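Local coordinates for protein NAGD (Escherichia coli, PDB 2C4N), which probably hydrolyses the phosphate from ribonucleoside 5'-monophosphates and a broad range of other phosphorylated compounds with the help of a divalent metal such as magnesium, at residues Cys8-Val13 against Gln50-Arg55. Sequence-based numbering, arbitrary orientation.
With MG (magnesium ion), chain B; PO4 (phosphate ion), chain D.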
# COMPACT_ATOMS: atom_id res chain seq x y z
N CYS A 8 -12.95 -13.54 -26.25
CA CYS A 8 -13.96 -13.86 -25.26
C CYS A 8 -13.36 -14.52 -24.04
O CYS A 8 -12.69 -15.55 -24.14
CB CYS A 8 -15.03 -14.77 -25.86
SG CYS A 8 -16.43 -15.10 -24.77
N ASP A 9 -13.60 -13.92 -22.89
CA ASP A 9 -13.10 -14.46 -21.64
C ASP A 9 -13.80 -15.79 -21.36
O ASP A 9 -14.93 -16.01 -21.79
CB ASP A 9 -13.36 -13.48 -20.51
CG ASP A 9 -12.94 -14.04 -19.18
OD1 ASP A 9 -11.75 -14.39 -19.02
OD2 ASP A 9 -13.82 -14.14 -18.30
N ILE A 10 -13.13 -16.68 -20.64
CA ILE A 10 -13.69 -18.00 -20.35
C ILE A 10 -14.53 -18.12 -19.08
O ILE A 10 -15.74 -18.29 -19.14
CB ILE A 10 -12.57 -19.07 -20.33
CG1 ILE A 10 -12.01 -19.23 -21.75
CG2 ILE A 10 -13.09 -20.40 -19.80
CD1 ILE A 10 -10.78 -20.11 -21.85
N ASP A 11 -13.88 -18.03 -17.93
CA ASP A 11 -14.58 -18.19 -16.66
C ASP A 11 -15.59 -17.10 -16.33
O ASP A 11 -15.28 -15.92 -16.36
CB ASP A 11 -13.55 -18.35 -15.54
CG ASP A 11 -12.71 -19.60 -15.71
OD1 ASP A 11 -13.29 -20.70 -15.69
OD2 ASP A 11 -11.48 -19.49 -15.87
N GLY A 12 -16.81 -17.52 -16.01
CA GLY A 12 -17.86 -16.56 -15.69
C GLY A 12 -18.55 -16.02 -16.93
O GLY A 12 -19.46 -15.20 -16.83
N VAL A 13 -18.10 -16.48 -18.09
CA VAL A 13 -18.66 -16.05 -19.37
C VAL A 13 -19.11 -17.25 -20.21
O VAL A 13 -20.26 -17.33 -20.63
CB VAL A 13 -17.60 -15.26 -20.19
CG1 VAL A 13 -18.18 -14.86 -21.54
CG2 VAL A 13 -17.15 -14.03 -19.40
N GLN A 50 -5.14 -28.00 -25.36
CA GLN A 50 -5.85 -29.26 -25.46
C GLN A 50 -6.64 -29.54 -24.21
O GLN A 50 -7.73 -30.03 -24.28
CB GLN A 50 -4.91 -30.41 -25.81
CG GLN A 50 -5.59 -31.72 -26.21
CD GLN A 50 -6.43 -31.60 -27.49
OE1 GLN A 50 -5.89 -31.57 -28.59
NE2 GLN A 50 -7.74 -31.53 -27.33
N ASP A 51 -6.07 -29.21 -23.06
CA ASP A 51 -6.77 -29.41 -21.79
C ASP A 51 -8.06 -28.61 -21.82
O ASP A 51 -9.12 -29.09 -21.42
CB ASP A 51 -5.95 -28.92 -20.60
CG ASP A 51 -4.73 -29.78 -20.31
OD1 ASP A 51 -4.77 -31.00 -20.59
OD2 ASP A 51 -3.74 -29.23 -19.77
N LEU A 52 -7.96 -27.36 -22.27
CA LEU A 52 -9.12 -26.48 -22.34
C LEU A 52 -10.15 -26.99 -23.32
O LEU A 52 -11.35 -26.94 -23.05
CB LEU A 52 -8.68 -25.07 -22.70
CG LEU A 52 -7.99 -24.34 -21.54
CD1 LEU A 52 -7.27 -23.10 -22.05
CD2 LEU A 52 -9.03 -23.97 -20.49
N ALA A 53 -9.70 -27.48 -24.47
CA ALA A 53 -10.63 -28.01 -25.47
C ALA A 53 -11.35 -29.23 -24.90
O ALA A 53 -12.55 -29.41 -25.12
CB ALA A 53 -9.88 -28.39 -26.75
N ASN A 54 -10.63 -30.07 -24.20
CA ASN A 54 -11.24 -31.20 -23.56
C ASN A 54 -12.26 -30.83 -22.48
O ASN A 54 -13.29 -31.40 -22.38
CB ASN A 54 -10.21 -32.15 -23.02
CG ASN A 54 -9.42 -32.81 -24.10
OD1 ASN A 54 -9.77 -32.72 -25.23
ND2 ASN A 54 -8.35 -33.46 -23.73
N ARG A 55 -11.89 -29.83 -21.69
CA ARG A 55 -12.78 -29.33 -20.64
C ARG A 55 -14.07 -28.81 -21.27
O ARG A 55 -15.17 -29.08 -20.78
CB ARG A 55 -12.08 -28.21 -19.87
CG ARG A 55 -12.96 -27.46 -18.88
CD ARG A 55 -12.19 -26.29 -18.28
NE ARG A 55 -13.04 -25.36 -17.53
CZ ARG A 55 -12.67 -24.13 -17.19
NH1 ARG A 55 -11.47 -23.69 -17.53
NH2 ARG A 55 -13.50 -23.34 -16.53
MG MG B . -13.82 -14.27 -16.07
P PO4 D . -10.66 -16.10 -16.46
O1 PO4 D . -10.90 -16.94 -17.66
O2 PO4 D . -9.65 -15.06 -16.78
O3 PO4 D . -11.91 -15.46 -16.04
O4 PO4 D . -10.16 -16.96 -15.36
O HOH W 1 -10.15 -21.17 -17.61
O HOH W 2 -12.73 -12.23 -15.95
O HOH W 3 -14.21 -14.39 -13.77
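Asp-11 and Arg-55 meet in a salt bridge that illustrates how a second-shell residue can set the pose of an active-site carboxylate. The acid belongs to the DxDx(T/V) motif of the HAD superfamily, just past the end of strand 5-9 in the parallel sheet of the core domain. As in related phosphatases, Asp-11 is probably an active-site residue that Arg-55 orients for proton transfer. NH2 of Arg-55 donates to OD1 of Asp-11 over 2.8 Å at 161°; it arrives nearly along the C-O axis, while the oxygen lies in the guanidinium plane. The two flat groups are only 23° apart. A water completes the grip, accepting from NH1 of Arg-55 and donating to OD2 of Asp-11, each at 2.8 Å. The guanidinium thus holds one carboxylate oxygen directly and the other through the water, which should limit rotation of the carboxylate.

OD2 of Asp-11 also lies close to the bound phosphate, probably from the crystallisation liquor, 2.9 Å from its O4. Magnesium is bound by the backbone O of Asp-11, OD2 of Asp-9, phosphate O3, two waters and Asp-201, while the backbone N of Asp-11 donates to phosphate O1 at 3.2 Å.

Farther out, Arg-55 spans the distance from helix 49-58 with CG anti to its own amide nitrogen (chi1 172°) and the chain extended from CG to NE. The backbone O of Asp-17 also receives a hydrogen bond from NH2, giving that nitrogen a second anchor. Ile-10 and Leu-52 also point toward each other's segments, and both touch Phe-68 of strand 68-70. Their own meeting is light, methyl to methyl, with CD1 of Ile-10 4.5 Å from CD2 of Leu-52.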